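Local structure of uncharacterized ABC transporter solute-binding protein yclQ (Bacillus subtilis subsp. subtilis str. 168, 3GFV) at residues I99-S102 with A103-E107; G122-T125 with A126-M129; K150-L153 with A154-D157; E282-T285 with Q286-E290. The protein binds petrobactin, both iron-free and ferric, and its precursor 3,4-dihydroxybenzoic acid, as the solute-binding part of the YclNOPQ ABC transporter that takes up ferric petrobactin. All blocks are in the same frame, centred on the assembly; numbering follows the deposited sequence.

How the contacts relate
All four contacts are local, each in one continuous stretch. Contact 1 is a strand end and the turn after it, partly buried, where a glutamine side chain and a water hold the turn. Contact 2 is a surface contact at the start of helix 128-142, where a loop aspartate and valine meet the residues that follow. Contacts 3 and 4 each cover about two turns of one helix and are partly buried. Contact 3 has polar residues and waters on its outer side, while contact 4 adds a buried selenomethionine-isoleucine pair. Met129 of contact 2 meets Asp157 of contact 3, and Met284 of contact 4 touches Tyr128, Met129 and Ile156. Contact 1 touches only contact 2, Ser102 on Gly122.

Contact 1 (I99-S102 with A103-E107); sequences IIIS and ARQSE. With PO4 (phosphate ion), chain C.
Ser102 and Gln105 meet at the C-terminal end of strand 98-101, in the parallel sheet of a periplasmic binding protein fold. The chain turns there into a 3-10 segment. The tight part is a two-way grip. Gln105 N donates to Ser102 O (3.0 Å), from above the carbonyl plane. In return the side chain of Gln105 folds back on the strand, bent at chi2 (83°), and its OE1 accepts Ser102 N at 2.9 Å. That bond is almost straight, 176° at the hydrogen, and the donor lies nearly in line with the side-chain C=O. The amide is also held at its other end, since NE2 bonds to Leu83 O. Ile101 closes the buried side: its CB lies 3.6 Å from Gln105 OE1, and Phe112 of helix 109-115 touches both side chains. Ser102 OG is hydrogen-bonded to Asp41.

The other side is looser. Ala103 is exposed. Ser106 bonds back to Ala103 O through both N and OG, from one face of that carbonyl. Arg104 runs out, extended from CG to NE, and its guanidinium bonds to Tyr275 O. The phosphate, probably from the crystallisation liquor, takes two weak bonds at the guanidinium edge and is also bound by Lys84. Back in the tight part, a water joins Ser102 and Gln105, donating to Ser102 OG at an unusually short 2.5 Å and to Gln105 OE1 at 2.8 Å.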
ATOM      1  N   ILE A  99       7.049  -8.624  16.145  1.00 19.42           N
ATOM      2  CA  ILE A  99       5.949  -8.818  15.191  1.00 20.63           C
ATOM      3  C   ILE A  99       5.537  -7.451  14.661  1.00 20.91           C
ATOM      4  O   ILE A  99       5.409  -6.493  15.431  1.00 21.48           O
ATOM      5  CB  ILE A  99       4.736  -9.528  15.831  1.00 22.17           C
ATOM      6  CG1 ILE A  99       5.177 -10.860  16.476  1.00 22.43           C
ATOM      7  CG2 ILE A  99       3.662  -9.781  14.770  1.00 23.33           C
ATOM      8  CD1 ILE A  99       4.080 -11.493  17.379  1.00 21.90           C
ATOM      9  N   ILE A 100       5.363  -7.361  13.347  1.00 21.79           N
ATOM     10  CA  ILE A 100       4.951  -6.114  12.712  1.00 22.23           C
ATOM     11  C   ILE A 100       3.569  -6.321  12.114  1.00 23.38           C
ATOM     12  O   ILE A 100       3.360  -7.246  11.311  1.00 21.11           O
ATOM     13  CB  ILE A 100       5.911  -5.702  11.590  1.00 20.80           C
ATOM     14  CG1 ILE A 100       7.301  -5.382  12.157  1.00 18.78           C
ATOM     15  CG2 ILE A 100       5.307  -4.529  10.752  1.00 20.69           C
ATOM     16  CD1 ILE A 100       8.347  -5.103  11.067  1.00 20.54           C
ATOM     17  N   ILE A 101       2.622  -5.479  12.512  1.00 21.20           N
ATOM     18  CA  ILE A 101       1.263  -5.581  11.971  1.00 21.39           C
ATOM     19  C   ILE A 101       0.815  -4.266  11.353  1.00 22.92           C
ATOM     20  O   ILE A 101       1.483  -3.237  11.480  1.00 24.30           O
ATOM     21  CB  ILE A 101       0.234  -6.009  13.055  1.00 23.91           C
ATOM     22  CG1 ILE A 101       0.149  -4.950  14.174  1.00 23.51           C
ATOM     23  CG2 ILE A 101       0.611  -7.360  13.620  1.00 22.19           C
ATOM     24  CD1 ILE A 101      -0.965  -5.179  15.196  1.00 25.97           C
ATOM     25  N   SER A 102      -0.322  -4.289  10.670  1.00 21.40           N
ATOM     26  CA  SER A 102      -0.914  -3.039  10.233  1.00 19.99           C
ATOM     27  C   SER A 102      -2.431  -3.123  10.293  1.00 20.81           C
ATOM     28  O   SER A 102      -2.977  -3.842  11.114  1.00 22.40           O
ATOM     29  CB  SER A 102      -0.390  -2.589   8.858  1.00 27.29           C
ATOM     30  OG  SER A 102      -0.590  -3.588   7.880  1.00 29.18           O
ATOM     31  N   ALA A 103      -3.100  -2.338   9.466  1.00 20.93           N
ATOM     32  CA  ALA A 103      -4.513  -2.091   9.700  1.00 25.03           C
ATOM     33  C   ALA A 103      -5.373  -3.366   9.765  1.00 25.93           C
ATOM     34  O   ALA A 103      -6.282  -3.462  10.586  1.00 25.48           O
ATOM     35  CB  ALA A 103      -5.045  -1.121   8.645  1.00 26.80           C
ATOM     36  N   ARG A 104      -5.082  -4.339   8.910  1.00 20.42           N
ATOM     37  CA  ARG A 104      -5.913  -5.536   8.839  1.00 25.13           C
ATOM     38  C   ARG A 104      -5.828  -6.424  10.086  1.00 27.68           C
ATOM     39  O   ARG A 104      -6.685  -7.300  10.273  1.00 27.00           O
ATOM     40  CB  ARG A 104      -5.583  -6.351   7.589  1.00 26.14           C
ATOM     41  CG  ARG A 104      -6.023  -5.672   6.278  1.00 26.81           C
ATOM     42  CD  ARG A 104      -5.621  -6.515   5.081  1.00 30.38           C
ATOM     43  NE  ARG A 104      -6.264  -6.066   3.850  1.00 31.58           N
ATOM     44  CZ  ARG A 104      -5.651  -5.417   2.862  1.00 31.55           C
ATOM     45  NH1 ARG A 104      -4.360  -5.120   2.938  1.00 30.70           N
ATOM     46  NH2 ARG A 104      -6.340  -5.065   1.786  1.00 34.21           N
ATOM     47  N   GLN A 105      -4.810  -6.209  10.932  1.00 20.74           N
ATOM     48  CA  GLN A 105      -4.698  -6.971  12.176  1.00 22.97           C
ATOM     49  C   GLN A 105      -4.821  -6.083  13.421  1.00 23.71           C
ATOM     50  O   GLN A 105      -4.484  -6.505  14.537  1.00 24.35           O
ATOM     51  CB  GLN A 105      -3.358  -7.740  12.249  1.00 25.96           C
ATOM     52  CG  GLN A 105      -3.020  -8.582  11.029  1.00 27.05           C
ATOM     53  CD  GLN A 105      -2.383  -7.775   9.906  1.00 26.87           C
ATOM     54  OE1 GLN A 105      -1.720  -6.758  10.143  1.00 24.55           O
ATOM     55  NE2 GLN A 105      -2.600  -8.215   8.663  1.00 23.10           N
ATOM     56  N   SER A 106      -5.315  -4.864  13.223  1.00 28.99           N
ATOM     57  CA  SER A 106      -5.376  -3.840  14.281  1.00 32.74           C
ATOM     58  C   SER A 106      -6.027  -4.336  15.568  1.00 32.84           C
ATOM     59  O   SER A 106      -5.533  -4.092  16.675  1.00 31.95           O
ATOM     60  CB  SER A 106      -6.154  -2.615  13.784  1.00 44.23           C
ATOM     61  OG  SER A 106      -5.314  -1.749  13.050  1.00 58.36           O
ATOM     62  N   GLU A 107      -7.138  -5.043  15.418  1.00 25.97           N
ATOM     63  CA  GLU A 107      -7.855  -5.562  16.569  1.00 25.80           C
ATOM     64  C   GLU A 107      -7.203  -6.736  17.277  1.00 29.28           C
ATOM     65  O   GLU A 107      -7.671  -7.151  18.333  1.00 32.43           O
ATOM     66  CB  GLU A 107      -9.274  -5.968  16.161  1.00 37.70           C
ATOM     67  CG  GLU A 107     -10.340  -5.023  16.648  1.00 47.77           C
ATOM     68  CD  GLU A 107     -11.713  -5.659  16.553  1.00 46.88           C
ATOM     69  OE1 GLU A 107     -12.277  -6.028  17.603  1.00 42.29           O
ATOM     70  OE2 GLU A 107     -12.196  -5.822  15.418  1.00 53.74           O
TER
HETATM   71  P   PO4 C 304      -9.927  -4.847   3.470  1.00 94.07           P
HETATM   72  O1  PO4 C 304      -9.027  -3.649   3.265  1.00 93.38           O
HETATM   73  O2  PO4 C 304      -9.385  -6.023   2.692  1.00 90.60           O
HETATM   74  O3  PO4 C 304      -9.983  -5.183   4.946  1.00 92.85           O
HETATM   75  O4  PO4 C 304     -11.312  -4.512   2.972  1.00 95.61           O
HETATM   76  O   HOH W   1      -2.187  -5.519   7.647  1.00 40.40           O

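Contact 2 (G122-T125 with A126-M129); sequences GVDT and AKYM
Val123 lies over one face of the Tyr128 ring, and the two side chains cross at a slant. CG2 of Val123 comes to 3.8 Å from Tyr128 CE1, and CG1 to 4.0 Å from CZ. CB sits above the same face, displaced toward the rim. The tyrosine CG is anti to the backbone N (chi1 -161°), which brings the ring back over the valine. The Asp124 carboxylate meets Ala126 and Lys127. Its OD1 accepts Ala126 N at 2.9 Å, an Asx turn, with the donor above the carboxylate plane. OD2 packs against the aliphatic part of Lys127, 3.5 Å from CD, while the lysine NZ stays beyond contact. The backbone closes an overlapping turn: Lys127 N donates to Asp124 O at 2.8 Å. Lys127 is the N-cap residue of the helix. A water joins Thr125 O to Tyr128 N, so this first helical N-H has a partner. Ser131 OG is bonded to Asp124 N and ties the loop to the first turn.

This is the passage from the loop after strand 118-120 into helix 128-142. Tyr128 and Met129 both pack on Met284 of helix 281-296, and Met129 also touches Asp157 and Ile160 of helix 146-170.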
ATOM      1  N   GLY A 122       1.201   0.736   9.890  1.00 32.00           N
ATOM      2  CA  GLY A 122       0.380   1.072   8.727  1.00 25.70           C
ATOM      3  C   GLY A 122       0.362   2.553   8.426  1.00 25.59           C
ATOM      4  O   GLY A 122       0.382   3.368   9.339  1.00 26.62           O
ATOM      5  N   VAL A 123       0.274   2.911   7.147  1.00 25.36           N
ATOM      6  CA  VAL A 123       0.166   4.320   6.789  1.00 24.89           C
ATOM      7  C   VAL A 123      -1.164   4.892   7.267  1.00 26.98           C
ATOM      8  O   VAL A 123      -2.191   4.197   7.298  1.00 28.54           O
ATOM      9  CB  VAL A 123       0.345   4.574   5.268  1.00 26.36           C
ATOM     10  CG1 VAL A 123       1.793   4.281   4.835  1.00 31.40           C
ATOM     11  CG2 VAL A 123      -0.667   3.758   4.451  1.00 31.34           C
ATOM     12  N   ASP A 124      -1.143   6.158   7.651  1.00 24.10           N
ATOM     13  CA  ASP A 124      -2.375   6.872   7.971  1.00 26.12           C
ATOM     14  C   ASP A 124      -2.700   7.683   6.720  1.00 22.72           C
ATOM     15  O   ASP A 124      -1.986   8.635   6.397  1.00 25.83           O
ATOM     16  CB  ASP A 124      -2.144   7.773   9.197  1.00 31.40           C
ATOM     17  CG  ASP A 124      -3.301   8.742   9.463  1.00 37.59           C
ATOM     18  OD1 ASP A 124      -4.287   8.779   8.680  1.00 35.17           O
ATOM     19  OD2 ASP A 124      -3.207   9.477  10.471  1.00 41.70           O
ATOM     20  N   THR A 125      -3.761   7.305   6.003  1.00 25.96           N
ATOM     21  CA  THR A 125      -4.002   7.939   4.703  1.00 27.07           C
ATOM     22  C   THR A 125      -4.460   9.384   4.848  1.00 28.53           C
ATOM     23  O   THR A 125      -4.531  10.124   3.867  1.00 32.46           O
ATOM     24  CB  THR A 125      -4.978   7.131   3.830  1.00 34.30           C
ATOM     25  OG1 THR A 125      -6.215   6.976   4.530  1.00 34.22           O
ATOM     26  CG2 THR A 125      -4.390   5.756   3.510  1.00 32.47           C
ATOM     27  N   ALA A 126      -4.766   9.805   6.064  1.00 30.28           N
ATOM     28  CA  ALA A 126      -5.080  11.211   6.279  1.00 38.49           C
ATOM     29  C   ALA A 126      -3.785  12.027   6.417  1.00 34.77           C
ATOM     30  O   ALA A 126      -3.792  13.260   6.325  1.00 35.90           O
ATOM     31  CB  ALA A 126      -5.962  11.375   7.512  1.00 45.41           C
ATOM     32  N   LYS A 127      -2.675  11.326   6.643  1.00 30.66           N
ATOM     33  CA  LYS A 127      -1.366  11.950   6.822  1.00 28.12           C
ATOM     34  C   LYS A 127      -0.349  11.058   6.144  1.00 29.65           C
ATOM     35  O   LYS A 127       0.518  10.484   6.812  1.00 29.28           O
ATOM     36  CB  LYS A 127      -0.976  11.982   8.305  1.00 40.97           C
ATOM     37  CG  LYS A 127      -1.741  12.918   9.201  1.00 50.62           C
ATOM     38  CD  LYS A 127      -1.457  12.543  10.656  1.00 56.36           C
ATOM     39  CE  LYS A 127      -1.483  13.750  11.575  1.00 65.49           C
ATOM     40  NZ  LYS A 127      -2.758  14.517  11.458  1.00 69.93           N
ATOM     41  N   TYR A 128      -0.455  10.906   4.833  1.00 24.57           N
ATOM     42  CA  TYR A 128       0.246   9.810   4.177  1.00 21.78           C
ATOM     43  C   TYR A 128       1.782   9.884   4.369  1.00 23.96           C
ATOM     44  O   TYR A 128       2.385   8.964   4.919  1.00 26.12           O
ATOM     45  CB  TYR A 128      -0.128   9.702   2.691  1.00 21.68           C
ATOM     46  CG  TYR A 128       0.222   8.357   2.149  1.00 21.18           C
ATOM     47  CD1 TYR A 128      -0.760   7.395   1.926  1.00 23.15           C
ATOM     48  CD2 TYR A 128       1.550   8.011   1.921  1.00 25.42           C
ATOM     49  CE1 TYR A 128      -0.425   6.134   1.459  1.00 25.63           C
ATOM     50  CE2 TYR A 128       1.892   6.766   1.460  1.00 25.54           C
ATOM     51  CZ  TYR A 128       0.910   5.834   1.227  1.00 25.69           C
ATOM     52  OH  TYR A 128       1.255   4.591   0.760  1.00 29.54           O
HETATM   53  N   MSE A 129       2.401  10.971   3.927  1.00 23.47           N
HETATM   54  CA  MSE A 129       3.862  11.027   3.907  1.00 28.69           C
HETATM   55  C   MSE A 129       4.446  11.067   5.313  1.00 26.88           C
HETATM   56  O   MSE A 129       5.499  10.480   5.579  1.00 26.25           O
HETATM   57  CB  MSE A 129       4.350  12.203   3.054  1.00 28.11           C
HETATM   58  CG  MSE A 129       4.195  11.951   1.552  1.00 25.26           C
HETATM   59 SE   MSE A 129       4.855  10.189   1.006  0.70 32.24          SE
HETATM   60  CE  MSE A 129       6.797  10.509   1.242  1.00 27.24           C
TER
HETATM   61  O   HOH W   2      -2.403  12.311   3.325  1.00 38.15           O

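Contact 3 (K150-L153 with A154-D157); sequences KDEL and ANID
Lys150 and Ala154 begin a run of four backbone hydrogen bonds along helix 146-170. Each joins a residue to the one four places on, as in a regular alpha-helix. Ala154 N donates to Lys150 O at 2.9 Å, and the run ends with Asp157 N on Leu153 O at 2.8 Å.

Two waters form the second kind of link. One donates to Asp151 O (2.9 Å) and to Asn155 OD1 (3.0 Å). The other donates to Leu153 O (2.9 Å) and to Asp157 OD1 (2.8 Å). Each clips a side chain to the carbonyl that its own backbone N-H already uses. Asn155 and Asp157 both carry CG beside the backbone N (chi1 -67° and -80°), which lays the amide and the carboxylate back along the preceding turn.

Charges form the third group. Glu152 OE2 makes a salt bridge with Lys148, one turn earlier. Asp157 OD2 makes one with Lys133, so its two oxygens serve different partners.

The apolar side chains pack on other helices. Leu153 packs on Phe132, Ala136 and Glu137 of helix 128-142. Ile156 folds CG1 over Glu152 O and meets Leu281, Met284 and Thr285 of helix 281-296. Helix 146-170 is thus packed against both of these helices, with Lys150, Asp151, Ala154 and Asn155 exposed.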
ATOM      1  N   LYS A 150      17.282   7.135   5.246  1.00 27.75           N
ATOM      2  CA  LYS A 150      17.248   8.567   4.973  1.00 31.18           C
ATOM      3  C   LYS A 150      17.445   8.833   3.485  1.00 31.80           C
ATOM      4  O   LYS A 150      16.724   9.630   2.867  1.00 29.04           O
ATOM      5  CB  LYS A 150      18.332   9.296   5.773  1.00 31.60           C
ATOM      6  CG  LYS A 150      18.411  10.778   5.450  1.00 42.65           C
ATOM      7  CD  LYS A 150      19.605  11.430   6.142  1.00 57.39           C
ATOM      8  CE  LYS A 150      19.552  12.948   6.007  1.00 68.31           C
ATOM      9  NZ  LYS A 150      19.293  13.380   4.598  1.00 73.33           N
ATOM     10  N   ASP A 151      18.428   8.157   2.912  1.00 28.20           N
ATOM     11  CA  ASP A 151      18.757   8.323   1.506  1.00 32.41           C
ATOM     12  C   ASP A 151      17.629   7.834   0.595  1.00 31.67           C
ATOM     13  O   ASP A 151      17.305   8.473  -0.414  1.00 31.01           O
ATOM     14  CB  ASP A 151      20.058   7.592   1.182  1.00 32.23           C
ATOM     15  CG  ASP A 151      21.268   8.234   1.839  1.00 36.70           C
ATOM     16  OD1 ASP A 151      21.199   9.436   2.196  1.00 32.79           O
ATOM     17  OD2 ASP A 151      22.295   7.533   2.006  1.00 36.95           O
ATOM     18  N   GLU A 152      17.033   6.699   0.941  1.00 28.46           N
ATOM     19  CA  GLU A 152      15.923   6.174   0.163  1.00 25.50           C
ATOM     20  C   GLU A 152      14.708   7.098   0.236  1.00 24.07           C
ATOM     21  O   GLU A 152      14.020   7.298  -0.755  1.00 27.11           O
ATOM     22  CB  GLU A 152      15.548   4.764   0.641  1.00 27.77           C
ATOM     23  CG  GLU A 152      16.638   3.723   0.383  1.00 32.44           C
ATOM     24  CD  GLU A 152      16.986   3.608  -1.095  1.00 47.95           C
ATOM     25  OE1 GLU A 152      16.052   3.572  -1.925  1.00 48.50           O
ATOM     26  OE2 GLU A 152      18.189   3.548  -1.427  1.00 52.02           O
ATOM     27  N   LEU A 153      14.446   7.661   1.411  1.00 25.01           N
ATOM     28  CA  LEU A 153      13.321   8.583   1.544  1.00 27.50           C
ATOM     29  C   LEU A 153      13.594   9.830   0.698  1.00 26.72           C
ATOM     30  O   LEU A 153      12.678  10.357   0.049  1.00 27.99           O
ATOM     31  CB  LEU A 153      13.095   8.958   3.014  1.00 25.16           C
ATOM     32  CG  LEU A 153      12.470   7.831   3.850  1.00 24.83           C
ATOM     33  CD1 LEU A 153      12.364   8.224   5.324  1.00 28.77           C
ATOM     34  CD2 LEU A 153      11.099   7.416   3.301  1.00 27.40           C
ATOM     35  N   ALA A 154      14.841  10.301   0.704  1.00 26.85           N
ATOM     36  CA  ALA A 154      15.198  11.439  -0.129  1.00 27.53           C
ATOM     37  C   ALA A 154      14.951  11.184  -1.614  1.00 27.77           C
ATOM     38  O   ALA A 154      14.412  12.052  -2.317  1.00 29.22           O
ATOM     39  CB  ALA A 154      16.677  11.883   0.124  1.00 31.21           C
ATOM     40  N   ASN A 155      15.336  10.008  -2.100  1.00 26.76           N
ATOM     41  CA  ASN A 155      15.098   9.658  -3.500  1.00 31.89           C
ATOM     42  C   ASN A 155      13.614   9.600  -3.811  1.00 30.10           C
ATOM     43  O   ASN A 155      13.177  10.043  -4.870  1.00 28.65           O
ATOM     44  CB  ASN A 155      15.710   8.307  -3.853  1.00 35.02           C
ATOM     45  CG  ASN A 155      17.209   8.321  -3.810  1.00 46.36           C
ATOM     46  OD1 ASN A 155      17.846   9.377  -3.959  1.00 47.34           O
ATOM     47  ND2 ASN A 155      17.800   7.144  -3.605  1.00 47.87           N
ATOM     48  N   ILE A 156      12.845   9.026  -2.892  1.00 23.83           N
ATOM     49  CA  ILE A 156      11.400   8.985  -3.051  1.00 23.32           C
ATOM     50  C   ILE A 156      10.793  10.405  -3.091  1.00 24.50           C
ATOM     51  O   ILE A 156       9.940  10.701  -3.938  1.00 23.28           O
ATOM     52  CB  ILE A 156      10.782   8.095  -1.969  1.00 21.47           C
ATOM     53  CG1 ILE A 156      11.054   6.637  -2.336  1.00 24.35           C
ATOM     54  CG2 ILE A 156       9.276   8.360  -1.833  1.00 22.08           C
ATOM     55  CD1 ILE A 156      10.717   5.639  -1.227  1.00 25.31           C
ATOM     56  N   ASP A 157      11.268  11.296  -2.221  1.00 25.10           N
ATOM     57  CA  ASP A 157      10.775  12.676  -2.243  1.00 31.30           C
ATOM     58  C   ASP A 157      11.044  13.327  -3.596  1.00 28.90           C
ATOM     59  O   ASP A 157      10.209  14.078  -4.113  1.00 27.52           O
ATOM     60  CB  ASP A 157      11.397  13.514  -1.127  1.00 28.68           C
ATOM     61  CG  ASP A 157      10.729  13.284   0.220  1.00 33.57           C
ATOM     62  OD1 ASP A 157       9.644  12.658   0.274  1.00 34.18           O
ATOM     63  OD2 ASP A 157      11.292  13.748   1.230  1.00 35.96           O
TER
HETATM   64  O   HOH W   3      19.341  10.238  -1.475  1.00 42.33           O
HETATM   65  O   HOH W   4      10.038  10.086   1.293  1.00 28.31           O

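Contact 4 (E282-T285 with Q286-E290); sequences ESMT and QMIKE
Met284 and Ile288 form an i to i+4 apolar pair on one face of alpha-helix 281-296, the last helix of this periplasmic binding protein fold. Both are buried. The SE atom of selenomethionine 284 lies 3.8 Å from Ile288 CD1. The Met284 CG is anti to the backbone N (chi1 168°) and the chain bends at chi2 (64°), which puts SE beside the isoleucine. Phe200 and Phe132 lie against Met284, and Ser159 and Ile160 of helix 146-170 against Ile288. The backbone bond beneath the pair, Ile288 N to Met284 O, is 2.9 Å long and nearly straight at 172°.

Met287 lies round the helix from this pair. Its CG is 3.1 Å and its SE 3.4 Å from Ser283 O, so the chain lies against the preceding turn. Met287 also touches Trp274. Ser283 OG is bonded to Gly280 N, just before the helix, and to Asp46, which links it to helix 42-50.

A polar row lies beside Met287. In one of the two conformers of Gln286, its NE2 bonds to Asp270 and donates to Glu290 OE2 at 2.9 Å, from above the carboxylate plane. Glu290 OE1 also binds Asp270, through its backbone N, and OE2 accepts from Trp274 NE1.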
ATOM      1  N   GLU A 282       9.733  -0.208  -1.454  1.00 21.84           N
ATOM      2  CA  GLU A 282       9.639  -0.770  -2.797  1.00 21.88           C
ATOM      3  C   GLU A 282       8.277  -0.495  -3.416  1.00 19.67           C
ATOM      4  O   GLU A 282       8.187  -0.076  -4.568  1.00 22.63           O
ATOM      5  CB  GLU A 282       9.896  -2.274  -2.785  1.00 21.64           C
ATOM      6  CG  GLU A 282      11.270  -2.609  -2.215  1.00 22.65           C
ATOM      7  CD  GLU A 282      11.626  -4.083  -2.240  1.00 26.37           C
ATOM      8  OE1 GLU A 282      10.729  -4.919  -2.421  1.00 28.58           O
ATOM      9  OE2 GLU A 282      12.840  -4.392  -2.066  1.00 28.87           O
ATOM     10  N   SER A 283       7.220  -0.731  -2.646  1.00 21.13           N
ATOM     11  CA  SER A 283       5.876  -0.525  -3.179  1.00 20.82           C
ATOM     12  C   SER A 283       5.670   0.950  -3.547  1.00 22.44           C
ATOM     13  O   SER A 283       5.085   1.247  -4.587  1.00 19.21           O
ATOM     14  CB  SER A 283       4.780  -1.056  -2.235  1.00 21.95           C
ATOM     15  OG  SER A 283       4.988  -0.691  -0.882  1.00 22.31           O
HETATM   16  N   MSE A 284       6.192   1.872  -2.732  1.00 19.84           N
HETATM   17  CA  MSE A 284       6.023   3.293  -3.046  1.00 21.72           C
HETATM   18  C   MSE A 284       6.748   3.611  -4.360  1.00 20.35           C
HETATM   19  O   MSE A 284       6.228   4.325  -5.227  1.00 21.06           O
HETATM   20  CB  MSE A 284       6.554   4.156  -1.906  1.00 21.01           C
HETATM   21  CG  MSE A 284       6.685   5.627  -2.228  1.00 19.99           C
HETATM   22 SE   MSE A 284       4.979   6.542  -2.626  0.70 30.22          SE
HETATM   23  CE  MSE A 284       4.396   6.999  -0.837  1.00 30.72           C
ATOM     24  N   THR A 285       7.969   3.107  -4.483  1.00 22.82           N
ATOM     25  CA  THR A 285       8.765   3.336  -5.684  1.00 23.25           C
ATOM     26  C   THR A 285       8.020   2.867  -6.928  1.00 22.62           C
ATOM     27  O   THR A 285       7.938   3.588  -7.929  1.00 23.91           O
ATOM     28  CB  THR A 285      10.124   2.657  -5.572  1.00 26.84           C
ATOM     29  OG1 THR A 285      10.861   3.298  -4.523  1.00 27.51           O
ATOM     30  CG2 THR A 285      10.881   2.803  -6.867  1.00 27.54           C
ATOM     31  N   GLN A 286       7.457   1.671  -6.832  0.70 20.94           N
ATOM     32  CA  GLN A 286       6.671   1.112  -7.914  0.70 21.84           C
ATOM     33  C   GLN A 286       5.460   1.984  -8.225  0.70 21.66           C
ATOM     34  O   GLN A 286       5.183   2.284  -9.394  0.70 22.35           O
ATOM     35  CB  GLN A 286       6.187  -0.293  -7.563  0.70 19.43           C
ATOM     36  CG  GLN A 286       5.395  -0.899  -8.713  0.70 21.49           C
ATOM     37  CD  GLN A 286       4.748  -2.216  -8.354  0.70 28.86           C
ATOM     38  OE1 GLN A 286       5.382  -3.116  -7.788  0.70 26.49           O
ATOM     39  NE2 GLN A 286       3.475  -2.337  -8.687  0.70 22.01           N
HETATM   40  N   MSE A 287       4.752   2.377  -7.170  1.00 18.14           N
HETATM   41  CA  MSE A 287       3.490   3.099  -7.307  1.00 19.22           C
HETATM   42  C   MSE A 287       3.712   4.448  -7.969  1.00 20.03           C
HETATM   43  O   MSE A 287       2.930   4.854  -8.868  1.00 19.79           O
HETATM   44  CB  MSE A 287       2.763   3.239  -5.961  1.00 19.73           C
HETATM   45  CG  MSE A 287       2.212   1.899  -5.448  1.00 20.20           C
HETATM   46 SE   MSE A 287       1.953   1.914  -3.511  0.75 32.87          SE
HETATM   47  CE  MSE A 287       0.414   3.002  -3.430  1.00 26.45           C
ATOM     48  N   ILE A 288       4.757   5.140  -7.557  1.00 22.21           N
ATOM     49  CA  ILE A 288       5.081   6.410  -8.219  1.00 22.50           C
ATOM     50  C   ILE A 288       5.274   6.190  -9.713  1.00 20.98           C
ATOM     51  O   ILE A 288       4.702   6.909 -10.549  1.00 24.64           O
ATOM     52  CB  ILE A 288       6.325   7.057  -7.605  1.00 23.83           C
ATOM     53  CG1 ILE A 288       6.054   7.436  -6.144  1.00 19.59           C
ATOM     54  CG2 ILE A 288       6.792   8.302  -8.437  1.00 23.55           C
ATOM     55  CD1 ILE A 288       7.347   7.659  -5.341  1.00 23.46           C
ATOM     56  N   LYS A 289       6.069   5.185 -10.065  1.00 21.40           N
ATOM     57  CA  LYS A 289       6.401   4.938 -11.463  1.00 25.85           C
ATOM     58  C   LYS A 289       5.180   4.557 -12.299  1.00 23.21           C
ATOM     59  O   LYS A 289       5.055   4.977 -13.453  1.00 24.17           O
ATOM     60  CB  LYS A 289       7.471   3.852 -11.583  1.00 30.44           C
ATOM     61  CG  LYS A 289       7.759   3.438 -13.028  1.00 39.27           C
ATOM     62  CD  LYS A 289       8.723   2.252 -13.114  1.00 48.71           C
ATOM     63  CE  LYS A 289       8.751   1.655 -14.525  1.00 51.96           C
ATOM     64  NZ  LYS A 289       9.017   2.696 -15.565  1.00 52.10           N
ATOM     65  N   GLU A 290       4.273   3.769 -11.725  1.00 21.47           N
ATOM     66  CA  GLU A 290       3.049   3.445 -12.447  1.00 18.80           C
ATOM     67  C   GLU A 290       2.237   4.703 -12.768  1.00 22.64           C
ATOM     68  O   GLU A 290       1.697   4.834 -13.873  1.00 23.10           O
ATOM     69  CB  GLU A 290       2.148   2.492 -11.647  1.00 20.79           C
ATOM     70  CG  GLU A 290       2.737   1.115 -11.408  1.00 22.88           C
ATOM     71  CD  GLU A 290       1.770   0.262 -10.594  1.00 26.26           C
ATOM     72  OE1 GLU A 290       0.797  -0.210 -11.175  1.00 24.92           O
ATOM     73  OE2 GLU A 290       1.968   0.091  -9.381  1.00 30.13           O
TER